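Local coordinates for lipoprotein, putative (Bacillus anthracis, PDB 4O4A) that is a putative lipoprotein of unknown function from the DUF6843 family that may bind lipid, at residues Y46-E52 with V72-M78. Numbering follows the deposited sequence.
Sequences YNVPGAE and VTSTKNM
Thr73 and Ser74 grip the end of 46-52 through different chi1 settings: Thr73 sets OG1 trans to its own N (-178°), whereas Ser74 holds OG between its N and carbonyl carbon (54°), and both hydroxyls thereby reach successive carbonyls of the other loop. Thr73 OG1 donates to Glu52 O at 2.6 Å, lying in the carbonyl plane on a lone pair. Ser74 N donates to that same oxygen at 3.0 Å, but from well above the plane, so Glu52 O is held by two donors arriving at different elevations. Ser74 OG gives its proton to Ala51 O, again from above the carbonyl plane. Thr73 OG1 also accepts from Thr75 N, 3.0 Å away with a nearly straight N-H, which closes an ST turn and fixes the hydroxyl's position. At the other end of 46-52, Val48 N bonds to Thr73 O and Asn47 N to Thr75 O, both at 2.9 Å. Between these two sets of bonds, residues Val48 to Ala51 form a type II beta turn, with Ala51 N bonded to Val48 O, whose two ends face Ser74: Val48 O lies 3.2 Å from Ser74 CA, and Ala51 O takes the Ser74 hydroxyl.

Apolar contacts flank the polar ones. Val72 CG1 meets Val48 CG1 at 3.6 Å and also touches Ala51 CB. The Tyr46 ring lies with one face beneath Met78 N, which sits over the ring centre, while Thr75 O approaches the ring edge in plane; CZ packs against CB of selenomethionine Met78 at 3.5 Å.

The two loops leave the parallel neighbours 40-45 and 70-72, but past the sheet the parallel register is lost: the partner number falls as the chain advances. Asn47 ND2 bonds to Glu118 O on strand 117-126, and Ile161 and Tyr165 of helix 149-166 pack against Val48, with Tyr165 also reaching Val72.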
loop_
_atom_site.group_PDB
_atom_site.type_symbol
_atom_site.label_atom_id
_atom_site.label_comp_id
_atom_site.label_asym_id
_atom_site.label_seq_id
_atom_site.Cartn_x
_atom_site.Cartn_y
_atom_site.Cartn_z
ATOM N N TYR B 46 19.767 -9.669 25.484
ATOM C CA TYR B 46 20.625 -9.938 26.622
ATOM C C TYR B 46 22.069 -10.213 26.227
ATOM O O TYR B 46 22.411 -10.337 25.044
ATOM C CB TYR B 46 20.089 -11.159 27.378
ATOM C CG TYR B 46 18.735 -10.949 28.030
ATOM C CD1 TYR B 46 17.569 -11.056 27.292
ATOM C CD2 TYR B 46 18.633 -10.674 29.386
ATOM C CE1 TYR B 46 16.335 -10.868 27.886
ATOM C CE2 TYR B 46 17.411 -10.489 29.992
ATOM C CZ TYR B 46 16.261 -10.586 29.232
ATOM O OH TYR B 46 15.038 -10.424 29.838
ATOM N N ASN B 47 22.910 -10.294 27.250
ATOM C CA ASN B 47 24.311 -10.599 27.093
ATOM C C ASN B 47 25.037 -9.629 26.167
ATOM O O ASN B 47 25.938 -10.014 25.445
ATOM C CB ASN B 47 24.465 -12.026 26.586
ATOM C CG ASN B 47 25.861 -12.550 26.769
ATOM O OD1 ASN B 47 26.530 -12.244 27.756
ATOM N ND2 ASN B 47 26.309 -13.354 25.827
ATOM N N VAL B 48 24.643 -8.364 26.210
ATOM C CA VAL B 48 25.287 -7.332 25.411
ATOM C C VAL B 48 26.345 -6.667 26.288
ATOM O O VAL B 48 26.012 -5.946 27.231
ATOM C CB VAL B 48 24.279 -6.280 24.951
ATOM C CG1 VAL B 48 24.965 -5.190 24.137
ATOM C CG2 VAL B 48 23.179 -6.939 24.140
ATOM N N PRO B 49 27.622 -6.892 25.980
ATOM C CA PRO B 49 28.670 -6.314 26.817
ATOM C C PRO B 49 28.719 -4.797 26.714
ATOM O O PRO B 49 28.548 -4.244 25.629
ATOM C CB PRO B 49 29.952 -6.935 26.257
ATOM C CG PRO B 49 29.629 -7.231 24.827
ATOM C CD PRO B 49 28.164 -7.553 24.783
ATOM N N GLY B 50 28.952 -4.139 27.844
ATOM C CA GLY B 50 29.007 -2.682 27.892
ATOM C C GLY B 50 27.660 -2.117 28.283
ATOM O O GLY B 50 27.572 -1.010 28.809
ATOM N N ALA B 51 26.600 -2.882 28.037
ATOM C CA ALA B 51 25.259 -2.448 28.397
ATOM C C ALA B 51 25.064 -2.548 29.900
ATOM O O ALA B 51 25.812 -3.230 30.597
ATOM C CB ALA B 51 24.220 -3.291 27.688
ATOM N N GLU B 52 24.051 -1.860 30.393
ATOM C CA GLU B 52 23.768 -1.880 31.805
ATOM C C GLU B 52 23.140 -3.206 32.179
ATOM O O GLU B 52 22.522 -3.869 31.357
ATOM C CB GLU B 52 22.870 -0.703 32.183
ATOM C CG GLU B 52 23.510 0.656 31.904
ATOM C CD GLU B 52 24.833 0.883 32.648
ATOM O OE1 GLU B 52 24.901 0.584 33.870
ATOM O OE2 GLU B 52 25.801 1.388 32.012
ATOM N N VAL B 72 18.322 -3.128 25.896
ATOM C CA VAL B 72 19.587 -3.801 25.731
ATOM C C VAL B 72 20.224 -3.953 27.089
ATOM O O VAL B 72 20.281 -2.996 27.831
ATOM C CB VAL B 72 20.485 -2.919 24.869
ATOM C CG1 VAL B 72 21.884 -3.485 24.765
ATOM C CG2 VAL B 72 19.873 -2.747 23.487
ATOM N N THR B 73 20.691 -5.145 27.431
ATOM C CA THR B 73 21.321 -5.344 28.735
ATOM C C THR B 73 22.467 -6.321 28.691
ATOM O O THR B 73 22.537 -7.188 27.818
ATOM C CB THR B 73 20.327 -5.867 29.798
ATOM O OG1 THR B 73 20.990 -5.999 31.069
ATOM C CG2 THR B 73 19.755 -7.218 29.384
ATOM N N SER B 74 23.358 -6.169 29.667
ATOM C CA SER B 74 24.512 -7.037 29.825
ATOM C C SER B 74 24.170 -8.232 30.715
ATOM O O SER B 74 25.007 -9.088 30.936
ATOM C CB SER B 74 25.682 -6.263 30.398
ATOM O OG SER B 74 25.330 -5.602 31.601
ATOM N N THR B 75 22.948 -8.288 31.245
ATOM C CA THR B 75 22.531 -9.430 32.043
ATOM C C THR B 75 22.639 -10.645 31.130
ATOM O O THR B 75 22.151 -10.605 30.020
ATOM C CB THR B 75 21.101 -9.245 32.576
ATOM O OG1 THR B 75 21.075 -8.129 33.483
ATOM C CG2 THR B 75 20.624 -10.492 33.296
ATOM N N LYS B 76 23.300 -11.706 31.598
ATOM C CA LYS B 76 23.543 -12.891 30.760
ATOM C C LYS B 76 22.332 -13.450 30.036
ATOM O O LYS B 76 22.389 -13.681 28.844
ATOM C CB LYS B 76 24.349 -13.998 31.486
ATOM C CG LYS B 76 25.845 -13.665 31.531
ATOM C CD LYS B 76 26.803 -14.810 31.878
ATOM C CE LYS B 76 26.544 -15.453 33.244
ATOM N NZ LYS B 76 27.494 -16.572 33.523
ATOM N N ASN B 77 21.233 -13.650 30.726
ATOM C CA ASN B 77 20.065 -14.194 30.053
ATOM C C ASN B 77 18.795 -13.842 30.790
ATOM O O ASN B 77 18.837 -13.291 31.900
ATOM C CB ASN B 77 20.211 -15.719 29.917
ATOM C CG ASN B 77 19.333 -16.311 28.828
ATOM O OD1 ASN B 77 18.390 -15.682 28.349
ATOM N ND2 ASN B 77 19.680 -17.508 28.387
HETATM N N MSE B 78 17.670 -14.156 30.163
HETATM C CA MSE B 78 16.388 -13.949 30.766
HETATM C C MSE B 78 16.185 -15.021 31.802
HETATM O O MSE B 78 16.858 -16.060 31.818
HETATM C CB MSE B 78 15.282 -13.960 29.713
HETATM C CG MSE B 78 14.993 -15.364 29.187
HETATM SE SE MSE B 78 14.458 -15.281 27.306
HETATM C CE MSE B 78 15.917 -16.263 26.435
#